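PDB 1IKP: exotoxin A from Pseudomonas aeruginosa, which transfers ADP-ribose from NAD onto a host protein, probably elongation factor 2, and so acts as a secreted bacterial toxin. Local coordinates for residues F5-W8 / N9-K13; I135-G138 / D139-A143; C287-P290 / V291-L294. The protein carries 2 engineered substitutions. All coordinates share one frame; numbering follows the deposited sequence. Where two conformers were deposited one is given.

Contact 1. Residues F5-W8 / N9-K13; sequences FDLW and NECAK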
loop_
_atom_site.group_PDB
_atom_site.type_symbol
_atom_site.label_atom_id
_atom_site.label_comp_id
_atom_site.label_asym_id
_atom_site.label_seq_id
_atom_site.Cartn_x
_atom_site.Cartn_y
_atom_site.Cartn_z
ATOM N N PHE A 5 -23.407 22.599 24.084
ATOM C CA PHE A 5 -22.340 23.586 23.996
ATOM C C PHE A 5 -22.072 23.787 22.504
ATOM O O PHE A 5 -22.570 23.016 21.676
ATOM C CB PHE A 5 -21.082 23.156 24.773
ATOM C CG PHE A 5 -20.279 22.065 24.122
ATOM C CD1 PHE A 5 -19.113 22.355 23.408
ATOM C CD2 PHE A 5 -20.660 20.738 24.280
ATOM C CE1 PHE A 5 -18.335 21.322 22.865
ATOM C CE2 PHE A 5 -19.886 19.702 23.743
ATOM C CZ PHE A 5 -18.725 20.000 23.038
ATOM N N ASP A 6 -21.343 24.841 22.154
ATOM C CA ASP A 6 -21.054 25.151 20.754
ATOM C C ASP A 6 -19.566 24.945 20.537
ATOM O O ASP A 6 -18.760 25.832 20.792
ATOM C CB ASP A 6 -21.434 26.606 20.458
ATOM C CG ASP A 6 -21.360 26.944 18.984
ATOM O OD1 ASP A 6 -20.524 26.351 18.273
ATOM O OD2 ASP A 6 -22.131 27.822 18.537
ATOM N N LEU A 7 -19.214 23.755 20.063
ATOM C CA LEU A 7 -17.825 23.384 19.847
ATOM C C LEU A 7 -16.981 24.366 19.042
ATOM O O LEU A 7 -15.906 24.793 19.479
ATOM C CB LEU A 7 -17.772 22.009 19.175
ATOM C CG LEU A 7 -16.404 21.435 18.795
ATOM C CD1 LEU A 7 -15.625 21.055 20.035
ATOM C CD2 LEU A 7 -16.623 20.220 17.905
ATOM N N TRP A 8 -17.465 24.738 17.869
ATOM C CA TRP A 8 -16.682 25.619 17.026
ATOM C C TRP A 8 -16.628 27.072 17.426
ATOM O O TRP A 8 -15.731 27.792 17.003
ATOM C CB TRP A 8 -17.126 25.484 15.576
ATOM C CG TRP A 8 -16.828 24.125 15.072
ATOM C CD1 TRP A 8 -15.797 23.321 15.470
ATOM C CD2 TRP A 8 -17.540 23.403 14.074
ATOM N NE1 TRP A 8 -15.821 22.148 14.785
ATOM C CE2 TRP A 8 -16.879 22.160 13.915
ATOM C CE3 TRP A 8 -18.665 23.679 13.291
ATOM C CZ2 TRP A 8 -17.308 21.190 13.005
ATOM C CZ3 TRP A 8 -19.097 22.718 12.382
ATOM C CH2 TRP A 8 -18.417 21.485 12.246
ATOM N N ASN A 9 -17.572 27.512 18.240
ATOM C CA ASN A 9 -17.535 28.900 18.652
ATOM C C ASN A 9 -16.861 29.065 20.001
ATOM O O ASN A 9 -16.080 29.993 20.192
ATOM C CB ASN A 9 -18.945 29.483 18.676
ATOM C CG ASN A 9 -19.439 29.841 17.289
ATOM O OD1 ASN A 9 -18.851 30.684 16.610
ATOM N ND2 ASN A 9 -20.516 29.198 16.856
ATOM N N GLU A 10 -17.125 28.142 20.917
ATOM C CA GLU A 10 -16.569 28.220 22.265
ATOM C C GLU A 10 -15.200 27.583 22.435
ATOM O O GLU A 10 -14.433 27.969 23.313
ATOM C CB GLU A 10 -17.525 27.566 23.260
ATOM C CG GLU A 10 -18.863 28.257 23.425
ATOM C CD GLU A 10 -19.915 27.339 24.032
ATOM O OE1 GLU A 10 -19.574 26.529 24.918
ATOM O OE2 GLU A 10 -21.086 27.440 23.628
ATOM N N CYS A 11 -14.893 26.591 21.609
ATOM C CA CYS A 11 -13.624 25.902 21.743
ATOM C C CYS A 11 -12.623 26.171 20.625
ATOM O O CYS A 11 -11.625 25.452 20.510
ATOM C CB CYS A 11 -13.886 24.395 21.883
ATOM S SG CYS A 11 -15.103 23.956 23.175
ATOM N N ALA A 12 -12.887 27.187 19.801
ATOM C CA ALA A 12 -11.977 27.536 18.716
ATOM C C ALA A 12 -10.664 28.030 19.304
ATOM O O ALA A 12 -9.582 27.761 18.776
ATOM C CB ALA A 12 -12.597 28.602 17.809
ATOM N N LYS A 13 -10.762 28.772 20.406
ATOM C CA LYS A 13 -9.572 29.249 21.085
ATOM C C LYS A 13 -9.311 28.302 22.243
ATOM O O LYS A 13 -8.324 27.564 22.230
ATOM C CB LYS A 13 -9.762 30.679 21.600
ATOM C CG LYS A 13 -9.794 31.735 20.508
ATOM C CD LYS A 13 -9.720 33.139 21.094
ATOM C CE LYS A 13 -9.747 34.201 20.003
ATOM N NZ LYS A 13 -9.588 35.573 20.562
#
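D6 forms the N-cap of the short helix 7-10, with N9 and E10 answering it from the first turn, near the N-terminus of the receptor-binding region, a β-rich fold of the concanavalin clan. The D6 carboxylate uses both oxygens on N9. OD1 of D6 accepts from N9 N at 3.2 Å, met from well above the carboxylate plane (62° out of it). OD2 of D6 takes N9 ND2 at 2.7 Å, a straighter bond, with OD2 close to the amide plane of N9. Carboxylate and amide are turned 79° against each other, close to perpendicular. The D6 torsion places this grip: CG is anti to its own N (chi1 -171°), and the carboxylate folds over the helix start, where the backbone N-H of N9 points. E10 works from another quarter. E10 N bonds D6 O at 2.8 Å, and the E10 side chain reaches back so that OE2 of E10 takes a weak bond from D6 N at 3.0 Å. The two carboxylates keep apart, and the cap is thus bonded through its N, O and side chain. One turn on, C11 leaves helical angles while its N still bonds L7 O. The sulfur of C11, disulfide-bonded to C15, lies obliquely to the F5 ring, 5.3 Å from its centroid, a sulfur-aromatic contact. Outside the turn, L7 and W8 pack on M28 of strand 24-29, and L7 N bonds S26 OG. At the apolar side of the turn, L7 CD1 lies 4.2 Å from C11 CB.

Contact 2. Residues I135-G138 / D139-A143; sequences IEMG and DELLA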
loop_
_atom_site.group_PDB
_atom_site.type_symbol
_atom_site.label_atom_id
_atom_site.label_comp_id
_atom_site.label_asym_id
_atom_site.label_seq_id
_atom_site.Cartn_x
_atom_site.Cartn_y
_atom_site.Cartn_z
ATOM N N ILE A 135 -12.297 3.994 8.432
ATOM C CA ILE A 135 -13.601 3.483 8.904
ATOM C C ILE A 135 -14.679 3.633 7.852
ATOM O O ILE A 135 -15.027 4.740 7.459
ATOM C CB ILE A 135 -14.021 4.191 10.220
ATOM C CG1 ILE A 135 -12.961 3.926 11.291
ATOM C CG2 ILE A 135 -15.387 3.660 10.681
ATOM C CD1 ILE A 135 -13.221 4.620 12.631
ATOM N N GLU A 136 -15.212 2.489 7.409
ATOM C CA GLU A 136 -16.241 2.440 6.382
ATOM C C GLU A 136 -17.575 3.018 6.822
ATOM O O GLU A 136 -18.141 2.562 7.817
ATOM C CB GLU A 136 -16.431 0.991 5.948
ATOM C CG GLU A 136 -17.380 0.820 4.783
ATOM C CD GLU A 136 -16.947 1.603 3.540
ATOM O OE1 GLU A 136 -15.740 1.880 3.402
ATOM O OE2 GLU A 136 -17.802 1.918 2.691
ATOM N N MET A 137 -18.109 3.964 6.060
ATOM C CA MET A 137 -19.362 4.612 6.403
ATOM C C MET A 137 -20.496 4.445 5.417
ATOM O O MET A 137 -21.674 4.482 5.790
ATOM C CB MET A 137 -19.150 6.122 6.628
ATOM C CG MET A 137 -18.179 6.414 7.782
ATOM S SD MET A 137 -18.876 5.960 9.406
ATOM C CE MET A 137 -20.045 4.697 9.039
ATOM N N GLY A 138 -20.166 4.198 4.157
ATOM C CA GLY A 138 -21.229 4.165 3.173
ATOM C C GLY A 138 -21.493 5.607 2.756
ATOM O O GLY A 138 -21.274 6.576 3.517
ATOM N N ASP A 139 -21.999 5.780 1.538
ATOM C CA ASP A 139 -22.250 7.093 0.995
ATOM C C ASP A 139 -23.186 7.997 1.779
ATOM O O ASP A 139 -22.911 9.172 1.975
ATOM C CB ASP A 139 -22.812 6.960 -0.424
ATOM C CG ASP A 139 -21.876 7.501 -1.484
ATOM O OD1 ASP A 139 -21.360 8.621 -1.316
ATOM O OD2 ASP A 139 -21.672 6.809 -2.505
ATOM N N GLU A 140 -24.319 7.461 2.213
ATOM C CA GLU A 140 -25.293 8.291 2.895
ATOM C C GLU A 140 -24.833 8.773 4.270
ATOM O O GLU A 140 -25.038 9.935 4.626
ATOM C CB GLU A 140 -26.622 7.548 2.983
ATOM C CG GLU A 140 -27.777 8.429 3.392
ATOM C CD GLU A 140 -27.975 9.652 2.498
ATOM O OE1 GLU A 140 -27.921 9.514 1.259
ATOM O OE2 GLU A 140 -28.203 10.754 3.044
ATOM N N LEU A 141 -24.203 7.893 5.036
ATOM C CA LEU A 141 -23.705 8.328 6.331
ATOM C C LEU A 141 -22.582 9.346 6.155
ATOM O O LEU A 141 -22.457 10.255 6.957
ATOM C CB LEU A 141 -23.257 7.130 7.165
ATOM C CG LEU A 141 -22.694 7.371 8.579
ATOM C CD1 LEU A 141 -23.549 8.328 9.396
ATOM C CD2 LEU A 141 -22.609 6.013 9.254
ATOM N N LEU A 142 -21.764 9.217 5.108
ATOM C CA LEU A 142 -20.717 10.224 4.890
ATOM C C LEU A 142 -21.351 11.588 4.653
ATOM O O LEU A 142 -20.857 12.620 5.122
ATOM C CB LEU A 142 -19.882 9.897 3.666
ATOM C CG LEU A 142 -18.765 8.886 3.813
ATOM C CD1 LEU A 142 -17.971 8.888 2.523
ATOM C CD2 LEU A 142 -17.842 9.245 4.993
ATOM N N ALA A 143 -22.428 11.604 3.876
ATOM C CA ALA A 143 -23.119 12.849 3.600
ATOM C C ALA A 143 -23.597 13.457 4.920
ATOM O O ALA A 143 -23.517 14.669 5.131
ATOM C CB ALA A 143 -24.302 12.594 2.671
HETATM O O HOH W 1 -24.099 5.076 4.612
#
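The flat groups that meet here are peptide units rather than rings: the carbonyl of G138 receives L142 N at 3.1 Å, with the donor tilted 16° from the carbonyl plane, and L142 CG sits 3.4 Å from the same G138 O. The carbonyl of M137 is used differently. A water donates to M137 O at 2.8 Å and accepts from L141 N at 2.9 Å, linking the two. This is a strand-to-helix turn: strand 126-136 ends, G138 takes the N-cap position with phi 84° and psi 154°, a combination open chiefly to glycine, and helix 139-145 follows. M137 runs back over the first turn. The backbone sets M137 CB 3.8 Å from L142 CD2. Beyond it CG lies anti to the carbonyl carbon, and two further bends turn the thioether to L141, with M137 SD 3.7 Å from L141 CD2. How closely the M137 methyl fits L141 is doubtful in this model. I113 of strand 112-120 touches both M137 and L142. D139 OD1 forms a salt bridge with K109; backbone bonds tie M137 and G138 to S111.

Contact 3. Residues C287-P290 / V291-L294; sequences CGYP and VQRL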
loop_
_atom_site.group_PDB
_atom_site.type_symbol
_atom_site.label_atom_id
_atom_site.label_comp_id
_atom_site.label_asym_id
_atom_site.label_seq_id
_atom_site.Cartn_x
_atom_site.Cartn_y
_atom_site.Cartn_z
ATOM N N CYS A 287 -10.405 -8.744 -12.719
ATOM C CA CYS A 287 -9.262 -9.062 -11.877
ATOM C C CYS A 287 -9.567 -9.023 -10.383
ATOM O O CYS A 287 -9.381 -10.016 -9.693
ATOM C CB CYS A 287 -8.107 -8.099 -12.176
ATOM S SG CYS A 287 -6.489 -8.510 -11.417
ATOM N N GLY A 288 -10.013 -7.863 -9.899
ATOM C CA GLY A 288 -10.295 -7.672 -8.480
ATOM C C GLY A 288 -11.117 -8.723 -7.760
ATOM O O GLY A 288 -10.615 -9.422 -6.885
ATOM N N TYR A 289 -12.387 -8.838 -8.130
ATOM C CA TYR A 289 -13.253 -9.815 -7.481
ATOM C C TYR A 289 -12.797 -11.253 -7.751
ATOM O O TYR A 289 -12.823 -12.084 -6.850
ATOM C CB TYR A 289 -14.709 -9.586 -7.925
ATOM C CG TYR A 289 -15.272 -8.241 -7.485
ATOM C CD1 TYR A 289 -16.068 -7.480 -8.343
ATOM C CD2 TYR A 289 -14.998 -7.724 -6.217
ATOM C CE1 TYR A 289 -16.569 -6.233 -7.952
ATOM C CE2 TYR A 289 -15.496 -6.479 -5.817
ATOM C CZ TYR A 289 -16.277 -5.739 -6.690
ATOM O OH TYR A 289 -16.744 -4.494 -6.309
ATOM N N PRO A 290 -12.381 -11.572 -8.997
ATOM C CA PRO A 290 -11.934 -12.947 -9.241
ATOM C C PRO A 290 -10.748 -13.338 -8.350
ATOM O O PRO A 290 -10.718 -14.434 -7.796
ATOM C CB PRO A 290 -11.566 -12.929 -10.721
ATOM C CG PRO A 290 -12.588 -11.993 -11.293
ATOM C CD PRO A 290 -12.582 -10.855 -10.271
ATOM N N VAL A 291 -9.780 -12.433 -8.199
ATOM C CA VAL A 291 -8.621 -12.731 -7.364
ATOM C C VAL A 291 -9.005 -12.842 -5.888
ATOM O O VAL A 291 -8.509 -13.720 -5.179
ATOM C CB VAL A 291 -7.516 -11.659 -7.564
ATOM C CG1 VAL A 291 -6.459 -11.771 -6.467
ATOM C CG2 VAL A 291 -6.848 -11.855 -8.924
ATOM N N GLN A 292 -9.870 -11.935 -5.432
ATOM C CA GLN A 292 -10.337 -11.945 -4.052
ATOM C C GLN A 292 -11.006 -13.296 -3.773
ATOM O O GLN A 292 -10.688 -13.966 -2.785
ATOM C CB GLN A 292 -11.337 -10.797 -3.829
ATOM C CG GLN A 292 -11.883 -10.700 -2.405
ATOM C CD GLN A 292 -12.945 -9.618 -2.247
ATOM O OE1 GLN A 292 -13.138 -9.080 -1.154
ATOM N NE2 GLN A 292 -13.638 -9.301 -3.328
ATOM N N ARG A 293 -11.913 -13.690 -4.663
ATOM C CA ARG A 293 -12.642 -14.946 -4.526
ATOM C C ARG A 293 -11.723 -16.161 -4.533
ATOM O O ARG A 293 -11.918 -17.104 -3.768
ATOM C CB ARG A 293 -13.679 -15.062 -5.647
ATOM C CG ARG A 293 -14.357 -16.418 -5.750
ATOM C CD ARG A 293 -15.595 -16.337 -6.628
ATOM N NE ARG A 293 -16.117 -17.657 -6.966
ATOM C CZ ARG A 293 -15.530 -18.495 -7.814
ATOM N NH1 ARG A 293 -14.399 -18.150 -8.414
ATOM N NH2 ARG A 293 -16.073 -19.679 -8.062
ATOM N N LEU A 294 -10.714 -16.131 -5.393
ATOM C CA LEU A 294 -9.778 -17.235 -5.492
ATOM C C LEU A 294 -9.030 -17.459 -4.189
ATOM O O LEU A 294 -8.922 -18.585 -3.707
ATOM C CB LEU A 294 -8.792 -16.980 -6.616
ATOM C CG LEU A 294 -7.710 -18.034 -6.764
ATOM C CD1 LEU A 294 -8.311 -19.410 -7.100
ATOM C CD2 LEU A 294 -6.787 -17.580 -7.873
HETATM O O HOH W 2 -11.881 -16.677 -8.801
#
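Y289 and Q292 lie side by side on helix 282-300, pointing the same way, with the amide of Q292 nearly coplanar with the tyrosine ring (19° apart). Q292 NE2 meets the ring at its edge, 3.6 Å from Y289 CD2, so the pair packs as neighbouring flat plates rather than stacking. The polar end of Y289 is satisfied elsewhere: OH bonds P278 O. Along the backbone the donors of this turn find their helical acceptors. V291 N bonds C287 O at 2.9 Å, Q292 N bonds G288 O, and R293 N bonds Y289 O at 2.9 Å. P290 has no N-H to give, so the helix is kinked there, but its carbonyl takes two partners. P290 O accepts L294 N at 2.9 Å and also a water at 2.7 Å. That water in turn takes a weak bond from R293 NH1, in the plane and at the edge of the guanidinium, in the conformer described. R293 CG lies beside the carbonyl carbon (chi1 171°); the chain, extended as far as NE, carries the guanidinium away from the backbone, and a turn at the last torsion (chi4 -72°) sets NH1 on the water. On the buried side V291 CG2 rests 3.2 Å from C287 O, and C287 SG is joined to C265 in a disulfide that ties this helix to helix 255-265. V291 packs on that same helix, at A261, and L294 on helix 323-331. A proline inside the helix thus costs it one donor but no acceptor of its own; the water on P290 O links the arginine only weakly to the backbone, in one of its two conformers.

In the fold
All three contacts are local, and they come in series along the chain without touching. Contacts 1 and 2 share the receptor-binding range, their centres 25 Å apart and nearest atoms about 11 Å apart. Contact 3 belongs to the targeting range; its centre is 25 Å from that of contact 2 and 48 Å from that of contact 1, which lies far out, 37 Å from the centre of the chain. Contact 2 therefore lies between the other two, and E136 OE2 beside its turn bonds H275 N of the targeting range. The side chain of M137 is about 8 Å from a bound sodium ion. None of the segments falls in the catalytic range 422-593.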